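Local coordinates for octaprenyl-diphosphate synthase (Bacteroides thetaiotaomicron, PDB 3RMG), which probably acts as a magnesium-dependent prenyltransferase that extends isoprenyl diphosphates into longer polyprenyl diphosphate chains, at residues S5-I9 / T316-Y320; P12-L17 / L56-R60; K213-F217 / V321-E325. All blocks are in the same frame, centred on the assembly; numbering follows the deposited sequence.

Overall arrangement
The three contacts tie both ends of the modelled chain to the all-helical body of an isoprenoid synthase fold. Helix 309-323 is common to two of them: contact 1 sets it against the N-terminal helix 5-10, and contact 3 sets its end, with the last modelled residues, against helix 193-217. Contact 2 joins the next helix, 14-23, to helix 50-62. In sequence, both segments of contact 2 fall between those of contact 1, whereas the segments of contacts 1 and 3 alternate. The centres of contacts 1 and 2 are about 13 Å apart and the two touch; those of 1 and 3 are about 15 Å apart, and those of 2 and 3 about 24 Å.

Contact 1 of 3, residues S5-I9 / T316-Y320; sequences SISLI and TYLDY
Ile9 lies against Thr316 and Tyr317 where the N-terminal and C-terminal helices of this all-alpha isoprenoid synthase fold meet. The N-to-C directions of the two short segments are 136° apart, well short of antiparallel, and their axes come within 9.5 Å. Ile9 can be traced outward. Its CB is directed at the partner helix, and there the chain forks. Ile9 CG1, beside the backbone N (chi1 -67°), passes Thr316 CB at 3.8 Å and approaches the backbone, 3.6 Å from Tyr317 N. One bond further on, Ile9 CD1 rests on the same backbone, 3.6 Å from Tyr317 CA, and lies 4.3 Å from Tyr320 CB. The other branch comes to the edge of the Tyr317 ring, near its plane, with Ile9 CG2 4.3 Å from Tyr317 CD1. One branch thus meets the Tyr317 backbone and the other its ring edge, and Ile53 of helix 50-62 touches both residues from a third helix. Tyr317 is also fixed at its far end, where OH is hydrogen-bonded to Met50 O.

Thr316 divides its two branches between two neighbours. Thr316 CG2 faces Ser5, whose CB lies 3.6 Å away. Thr316 OG1 is hydrogen-bonded to Leu312 O; against Leu8 it makes only van der Waals contact, 3.9 Å from Leu8 CD1.

Contact 2 of 3, residues P12-L17 / L56-R60; sequences PIEAEL and LLVAR
Pro12 and Arg60 supply the one hydrogen bond between helix 50-62, a core helix of the all-alpha isoprenoid synthase fold, and the turn and first residues of the N-terminal helix 14-23: Arg60 NH1 donates to Pro12 O at 2.7 Å. The bond is short but bent, with an N-H...O angle of 135°. The C=O...N angle is 157°, and NH1 sits somewhat off the carbonyl plane. Bends at chi2 and chi3 curl the Arg60 chain round, carrying the guanidinium to the turn that precedes helix 14-23.

The ionic part uses the same nitrogen. Glu16 OE1 forms a salt bridge with Arg60 NH1 at 3.5 Å. The carboxylate and guanidinium planes are 41° apart and only NH1 is in close range, so this is not a paired two-point bridge. A bend at chi2 of Glu16 brings its carboxylate to the arginine.

The apolar part is centred on Ile13, the N-cap residue of helix 14-23. Both of its branches pack on helix 50-62: Ile13 CD1 lies 4.0 Å from Leu56 CB, and Ile13 CG2 lies 4.0 Å from Leu57 CD2, with the Ile13 and Leu57 side chains crossing at about a right angle. One turn further on, Leu17 CD2 meets Leu56 CD1 at 3.8 Å. Leu57 also touches Ala313 of helix 309-323, and Arg60 touches Ile310 of that helix, so the junction is backed by the C-terminal helix.

Taken together, a backbone carbonyl and a carboxylate share one guanidinium nitrogen beside a largely buried aliphatic patch. The two acceptors should restrict rotation of the arginine head, and its positive charge would probably favour the ionised form of Glu16.

Contact 3 of 3, residues K213-F217 / V321-E325; sequences KDDIF and VVARE
Lys213 and Phe217, one turn apart on helix 193-217, meet the end of the C-terminal helix in two different ways. The lysine chain, bent at chi2 and chi3, passes across the carbonyls of Val321 and Val322 near the end of helix 309-323 and on to Arg324 O just beyond it. Lys213 CD packs tightly against Val322 O, at 3.1 Å, and Lys213 NZ ends 3.3 Å from Arg324 O in a weak hydrogen bond. A long salt bridge, 3.9 Å from Lys213 NZ to Glu325 OE2, adds a looser ionic link. The ammonium of Lys213, close to the C-terminal end of the helix, would probably interact favourably with its dipole.

With CG of Phe217 beside the backbone N (chi1 -69°), the ring has Lys213 O over the centre of one face, 3.6 Å above the plane. Arg324 O lies at the ring edge, near its plane, 3.7 Å from Phe217 CZ, while Glu325 CA approaches obliquely, 3.5 Å from Phe217 CE2. The extended Arg324 side chain runs at about a right angle to that of Phe217, and the guanidinium and ring planes are 65° apart, which excludes a flat stack.

Asp214 and Asp215 open a DDxxD sequence, consistent with the second aspartate-rich motif of trans-prenyltransferases, so the modelled C-terminal end packs on the helix that probably carries that motif. Helix 283-302 borders both partners: Ile291 touches Lys213 and Val322, and Ala287 touches Ile216.

Contact 1 of 3, residues S5-I9 / T316-Y320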
loop_
_atom_site.group_PDB
_atom_site.type_symbol
_atom_site.label_atom_id
_atom_site.label_comp_id
_atom_site.label_asym_id
_atom_site.label_seq_id
_atom_site.Cartn_x
_atom_site.Cartn_y
_atom_site.Cartn_z
ATOM N N SER A 5 6.366 22.613 -30.200
ATOM C CA SER A 5 6.637 21.262 -29.688
ATOM C C SER A 5 5.484 20.673 -28.886
ATOM O O SER A 5 5.012 19.580 -29.184
ATOM C CB SER A 5 7.920 21.253 -28.856
ATOM O OG SER A 5 9.032 21.491 -29.706
ATOM N N ILE A 6 5.023 21.394 -27.872
ATOM C CA ILE A 6 3.924 20.897 -27.047
ATOM C C ILE A 6 2.749 20.414 -27.898
ATOM O O ILE A 6 2.128 19.383 -27.602
ATOM C CB ILE A 6 3.433 21.960 -26.054
ATOM C CG1 ILE A 6 4.410 22.081 -24.884
ATOM C CG2 ILE A 6 2.085 21.580 -25.503
ATOM C CD1 ILE A 6 5.867 21.938 -25.269
ATOM N N SER A 7 2.448 21.153 -28.960
ATOM C CA SER A 7 1.338 20.773 -29.829
ATOM C C SER A 7 1.605 19.428 -30.527
ATOM O O SER A 7 0.752 18.545 -30.518
ATOM C CB SER A 7 1.035 21.875 -30.856
ATOM O OG SER A 7 -0.062 21.501 -31.685
ATOM N N LEU A 8 2.791 19.273 -31.116
ATOM C CA LEU A 8 3.159 18.012 -31.761
ATOM C C LEU A 8 3.021 16.833 -30.803
ATOM O O LEU A 8 2.731 15.712 -31.230
ATOM C CB LEU A 8 4.579 18.067 -32.296
ATOM C CG LEU A 8 4.851 19.071 -33.405
ATOM C CD1 LEU A 8 6.352 19.077 -33.760
ATOM C CD2 LEU A 8 4.012 18.722 -34.612
ATOM N N ILE A 9 3.219 17.098 -29.513
ATOM C CA ILE A 9 3.152 16.069 -28.487
ATOM C C ILE A 9 1.734 15.742 -27.989
ATOM O O ILE A 9 1.372 14.573 -27.879
ATOM C CB ILE A 9 4.001 16.453 -27.266
ATOM C CG1 ILE A 9 5.493 16.457 -27.608
ATOM C CG2 ILE A 9 3.715 15.506 -26.101
ATOM C CD1 ILE A 9 6.348 17.112 -26.497
ATOM N N THR A 316 9.472 14.172 -30.374
ATOM C CA THR A 316 9.410 15.503 -29.767
ATOM C C THR A 316 9.337 15.412 -28.238
ATOM O O THR A 316 9.980 16.165 -27.530
ATOM C CB THR A 316 8.193 16.318 -30.277
ATOM O OG1 THR A 316 8.139 16.264 -31.705
ATOM C CG2 THR A 316 8.297 17.773 -29.845
ATOM N N TYR A 317 8.531 14.498 -27.726
ATOM C CA TYR A 317 8.513 14.230 -26.293
ATOM C C TYR A 317 9.942 13.985 -25.780
ATOM O O TYR A 317 10.375 14.568 -24.793
ATOM C CB TYR A 317 7.668 12.990 -26.062
ATOM C CG TYR A 317 7.503 12.532 -24.633
ATOM C CD1 TYR A 317 6.388 12.911 -23.887
ATOM C CD2 TYR A 317 8.424 11.671 -24.049
ATOM C CE1 TYR A 317 6.211 12.465 -22.585
ATOM C CE2 TYR A 317 8.261 11.222 -22.747
ATOM C CZ TYR A 317 7.154 11.618 -22.024
ATOM O OH TYR A 317 6.989 11.166 -20.739
ATOM N N LEU A 318 10.684 13.125 -26.463
ATOM C CA LEU A 318 11.988 12.742 -25.968
ATOM C C LEU A 318 12.985 13.895 -26.103
ATOM O O LEU A 318 13.828 14.086 -25.231
ATOM C CB LEU A 318 12.471 11.440 -26.632
ATOM C CG LEU A 318 13.753 10.808 -26.069
ATOM C CD1 LEU A 318 13.834 10.949 -24.555
ATOM C CD2 LEU A 318 13.863 9.346 -26.456
ATOM N N ASP A 319 12.861 14.694 -27.163
ATOM C CA ASP A 319 13.685 15.898 -27.301
ATOM C C ASP A 319 13.408 16.888 -26.177
ATOM O O ASP A 319 14.313 17.553 -25.685
ATOM C CB ASP A 319 13.441 16.584 -28.636
ATOM C CG ASP A 319 14.195 15.932 -29.776
ATOM O OD1 ASP A 319 13.765 16.088 -30.936
ATOM O OD2 ASP A 319 15.222 15.269 -29.518
ATOM N N TYR A 320 12.145 16.980 -25.780
ATOM C CA TYR A 320 11.712 17.940 -24.778
ATOM C C TYR A 320 12.183 17.513 -23.388
ATOM O O TYR A 320 12.583 18.348 -22.574
ATOM C CB TYR A 320 10.194 18.053 -24.820
ATOM C CG TYR A 320 9.624 19.276 -24.152
ATOM C CD1 TYR A 320 9.357 20.430 -24.888
ATOM C CD2 TYR A 320 9.316 19.272 -22.792
ATOM C CE1 TYR A 320 8.816 21.555 -24.284
ATOM C CE2 TYR A 320 8.774 20.388 -22.179
ATOM C CZ TYR A 320 8.526 21.528 -22.928
ATOM O OH TYR A 320 7.988 22.643 -22.323
#

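Contact 2 of 3, residues P12-L17 / L56-R60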
loop_
_atom_site.group_PDB
_atom_site.type_symbol
_atom_site.label_atom_id
_atom_site.label_comp_id
_atom_site.label_asym_id
_atom_site.label_seq_id
_atom_site.Cartn_x
_atom_site.Cartn_y
_atom_site.Cartn_z
ATOM N N PRO A 12 -2.373 15.253 -30.708
ATOM C CA PRO A 12 -2.840 13.961 -31.223
ATOM C C PRO A 12 -3.508 13.118 -30.152
ATOM O O PRO A 12 -4.198 12.142 -30.474
ATOM C CB PRO A 12 -1.556 13.280 -31.718
ATOM C CG PRO A 12 -0.520 14.378 -31.797
ATOM C CD PRO A 12 -0.905 15.353 -30.716
ATOM N N ILE A 13 -3.325 13.501 -28.890
ATOM C CA ILE A 13 -3.891 12.737 -27.773
ATOM C C ILE A 13 -4.736 13.623 -26.865
ATOM O O ILE A 13 -5.084 13.250 -25.739
ATOM C CB ILE A 13 -2.794 12.021 -26.955
ATOM C CG1 ILE A 13 -1.662 12.987 -26.623
ATOM C CG2 ILE A 13 -2.232 10.886 -27.745
ATOM C CD1 ILE A 13 -0.808 12.538 -25.454
ATOM N N GLU A 14 -5.075 14.792 -27.389
ATOM C CA GLU A 14 -5.835 15.805 -26.679
ATOM C C GLU A 14 -7.078 15.263 -25.951
ATOM O O GLU A 14 -7.309 15.580 -24.780
ATOM C CB GLU A 14 -6.250 16.880 -27.686
ATOM C CG GLU A 14 -6.456 18.291 -27.124
ATOM C CD GLU A 14 -7.035 19.250 -28.175
ATOM O OE1 GLU A 14 -6.585 19.212 -29.345
ATOM O OE2 GLU A 14 -7.951 20.032 -27.836
ATOM N N ALA A 15 -7.887 14.475 -26.651
ATOM C CA ALA A 15 -9.164 14.002 -26.115
ATOM C C ALA A 15 -8.952 12.956 -25.036
ATOM O O ALA A 15 -9.626 12.970 -23.999
ATOM C CB ALA A 15 -10.083 13.444 -27.245
ATOM N N GLU A 16 -8.014 12.044 -25.281
ATOM C CA GLU A 16 -7.722 10.987 -24.314
ATOM C C GLU A 16 -6.969 11.535 -23.103
ATOM O O GLU A 16 -7.103 11.019 -21.997
ATOM C CB GLU A 16 -7.010 9.796 -24.965
ATOM C CG GLU A 16 -6.053 10.160 -26.059
ATOM C CD GLU A 16 -6.727 10.333 -27.415
ATOM O OE1 GLU A 16 -7.076 9.314 -28.072
ATOM O OE2 GLU A 16 -6.871 11.501 -27.834
ATOM N N LEU A 17 -6.218 12.610 -23.302
ATOM C CA LEU A 17 -5.654 13.340 -22.181
ATOM C C LEU A 17 -6.733 13.889 -21.252
ATOM O O LEU A 17 -6.549 13.950 -20.033
ATOM C CB LEU A 17 -4.789 14.491 -22.660
ATOM C CG LEU A 17 -3.295 14.203 -22.638
ATOM C CD1 LEU A 17 -2.538 15.389 -23.196
ATOM C CD2 LEU A 17 -2.835 13.860 -21.218
ATOM N N LEU A 56 -0.311 7.225 -23.244
ATOM C CA LEU A 56 -1.210 7.504 -24.351
ATOM C C LEU A 56 -0.490 7.408 -25.686
ATOM O O LEU A 56 -0.981 6.737 -26.606
ATOM C CB LEU A 56 -1.898 8.868 -24.180
ATOM C CG LEU A 56 -2.640 8.995 -22.843
ATOM C CD1 LEU A 56 -3.247 10.355 -22.660
ATOM C CD2 LEU A 56 -3.705 7.917 -22.716
ATOM N N LEU A 57 0.669 8.058 -25.810
ATOM C CA LEU A 57 1.386 7.997 -27.091
ATOM C C LEU A 57 1.742 6.561 -27.481
ATOM O O LEU A 57 1.520 6.159 -28.627
ATOM C CB LEU A 57 2.622 8.902 -27.118
ATOM C CG LEU A 57 2.416 10.422 -27.052
ATOM C CD1 LEU A 57 3.713 11.123 -26.866
ATOM C CD2 LEU A 57 1.707 10.967 -28.283
ATOM N N VAL A 58 2.284 5.778 -26.544
ATOM C CA VAL A 58 2.686 4.386 -26.861
ATOM C C VAL A 58 1.498 3.554 -27.335
ATOM O O VAL A 58 1.614 2.777 -28.273
ATOM C CB VAL A 58 3.368 3.673 -25.645
ATOM C CG1 VAL A 58 3.436 2.138 -25.851
ATOM C CG2 VAL A 58 4.732 4.217 -25.440
ATOM N N ALA A 59 0.357 3.704 -26.676
ATOM C CA ALA A 59 -0.830 2.942 -27.071
ATOM C C ALA A 59 -1.244 3.319 -28.487
ATOM O O ALA A 59 -1.609 2.454 -29.302
ATOM C CB ALA A 59 -1.985 3.161 -26.084
ATOM N N ARG A 60 -1.154 4.611 -28.786
ATOM C CA ARG A 60 -1.520 5.110 -30.108
ATOM C C ARG A 60 -0.554 4.633 -31.198
ATOM O O ARG A 60 -0.892 4.659 -32.385
ATOM C CB ARG A 60 -1.677 6.635 -30.106
ATOM C CG ARG A 60 -2.985 7.116 -29.434
ATOM C CD ARG A 60 -4.236 6.827 -30.273
ATOM N NE ARG A 60 -4.148 7.487 -31.572
ATOM C CZ ARG A 60 -4.425 8.774 -31.770
ATOM N NH1 ARG A 60 -4.831 9.537 -30.757
ATOM N NH2 ARG A 60 -4.302 9.301 -32.983
#

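Contact 3 of 3, residues K213-F217 / V321-E325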
loop_
_atom_site.group_PDB
_atom_site.type_symbol
_atom_site.label_atom_id
_atom_site.label_comp_id
_atom_site.label_asym_id
_atom_site.label_seq_id
_atom_site.Cartn_x
_atom_site.Cartn_y
_atom_site.Cartn_z
ATOM N N LYS A 213 18.715 13.507 -16.283
ATOM C CA LYS A 213 18.391 14.927 -16.401
ATOM C C LYS A 213 18.133 15.556 -15.036
ATOM O O LYS A 213 18.683 16.602 -14.715
ATOM C CB LYS A 213 17.167 15.138 -17.293
ATOM C CG LYS A 213 17.498 15.417 -18.744
ATOM C CD LYS A 213 17.787 16.898 -18.981
ATOM C CE LYS A 213 19.200 17.268 -18.559
ATOM N NZ LYS A 213 19.600 18.619 -19.058
ATOM N N ASP A 214 17.281 14.919 -14.243
ATOM C CA ASP A 214 16.968 15.402 -12.912
ATOM C C ASP A 214 18.181 15.465 -11.996
ATOM O O ASP A 214 18.301 16.388 -11.199
ATOM C CB ASP A 214 15.905 14.522 -12.258
ATOM C CG ASP A 214 14.541 15.164 -12.264
ATOM O OD1 ASP A 214 14.422 16.298 -12.778
ATOM O OD2 ASP A 214 13.594 14.539 -11.743
ATOM N N ASP A 215 19.057 14.469 -12.082
ATOM C CA ASP A 215 20.243 14.426 -11.232
ATOM C C ASP A 215 21.164 15.614 -11.524
ATOM O O ASP A 215 21.790 16.163 -10.621
ATOM C CB ASP A 215 21.001 13.112 -11.427
ATOM C CG ASP A 215 20.281 11.924 -10.823
ATOM O OD1 ASP A 215 19.255 12.122 -10.134
ATOM O OD2 ASP A 215 20.746 10.785 -11.035
ATOM N N ILE A 216 21.243 16.006 -12.788
ATOM C CA ILE A 216 22.037 17.156 -13.181
ATOM C C ILE A 216 21.500 18.448 -12.559
ATOM O O ILE A 216 22.256 19.250 -12.020
ATOM C CB ILE A 216 22.087 17.287 -14.703
ATOM C CG1 ILE A 216 23.098 16.288 -15.280
ATOM C CG2 ILE A 216 22.440 18.714 -15.104
ATOM C CD1 ILE A 216 22.952 16.052 -16.770
ATOM N N PHE A 217 20.189 18.637 -12.619
ATOM C CA PHE A 217 19.567 19.808 -12.009
ATOM C C PHE A 217 20.074 20.075 -10.596
ATOM O O PHE A 217 20.231 21.227 -10.203
ATOM C CB PHE A 217 18.044 19.669 -11.978
ATOM C CG PHE A 217 17.403 19.733 -13.332
ATOM C CD1 PHE A 217 16.175 19.130 -13.561
ATOM C CD2 PHE A 217 18.034 20.387 -14.381
ATOM C CE1 PHE A 217 15.579 19.186 -14.806
ATOM C CE2 PHE A 217 17.447 20.446 -15.630
ATOM C CZ PHE A 217 16.213 19.845 -15.842
ATOM N N VAL A 321 12.135 16.213 -23.115
ATOM C CA VAL A 321 12.737 15.674 -21.903
ATOM C C VAL A 321 14.215 16.081 -21.837
ATOM O O VAL A 321 14.612 16.895 -20.999
ATOM C CB VAL A 321 12.596 14.142 -21.848
ATOM C CG1 VAL A 321 13.520 13.541 -20.797
ATOM C CG2 VAL A 321 11.154 13.764 -21.578
ATOM N N VAL A 322 15.018 15.534 -22.743
ATOM C CA VAL A 322 16.436 15.878 -22.830
ATOM C C VAL A 322 16.724 17.384 -22.760
ATOM O O VAL A 322 17.430 17.846 -21.864
ATOM C CB VAL A 322 17.060 15.315 -24.115
ATOM C CG1 VAL A 322 18.463 15.882 -24.321
ATOM C CG2 VAL A 322 17.087 13.798 -24.059
ATOM N N ALA A 323 16.185 18.144 -23.710
ATOM C CA ALA A 323 16.452 19.584 -23.808
ATOM C C ALA A 323 15.999 20.364 -22.580
ATOM O O ALA A 323 16.454 21.484 -22.350
ATOM C CB ALA A 323 15.807 20.166 -25.064
ATOM N N ARG A 324 15.101 19.776 -21.798
ATOM C CA ARG A 324 14.582 20.438 -20.606
ATOM C C ARG A 324 15.725 20.896 -19.695
ATOM O O ARG A 324 16.686 20.152 -19.470
ATOM C CB ARG A 324 13.645 19.501 -19.844
ATOM C CG ARG A 324 12.592 20.221 -19.036
ATOM C CD ARG A 324 12.001 19.326 -17.962
ATOM N NE ARG A 324 11.022 20.052 -17.156
ATOM C CZ ARG A 324 11.328 21.026 -16.302
ATOM N NH1 ARG A 324 10.370 21.633 -15.617
ATOM N NH2 ARG A 324 12.592 21.400 -16.136
ATOM N N GLU A 325 15.621 22.119 -19.175
ATOM C CA GLU A 325 16.634 22.654 -18.259
ATOM C C GLU A 325 16.091 23.674 -17.259
ATOM O O GLU A 325 14.902 24.066 -17.337
ATOM C CB GLU A 325 17.814 23.249 -19.036
ATOM C CG GLU A 325 18.757 22.199 -19.612
ATOM C CD GLU A 325 20.030 22.796 -20.177
ATOM O OE1 GLU A 325 20.072 24.030 -20.368
ATOM O OE2 GLU A 325 20.988 22.031 -20.429
#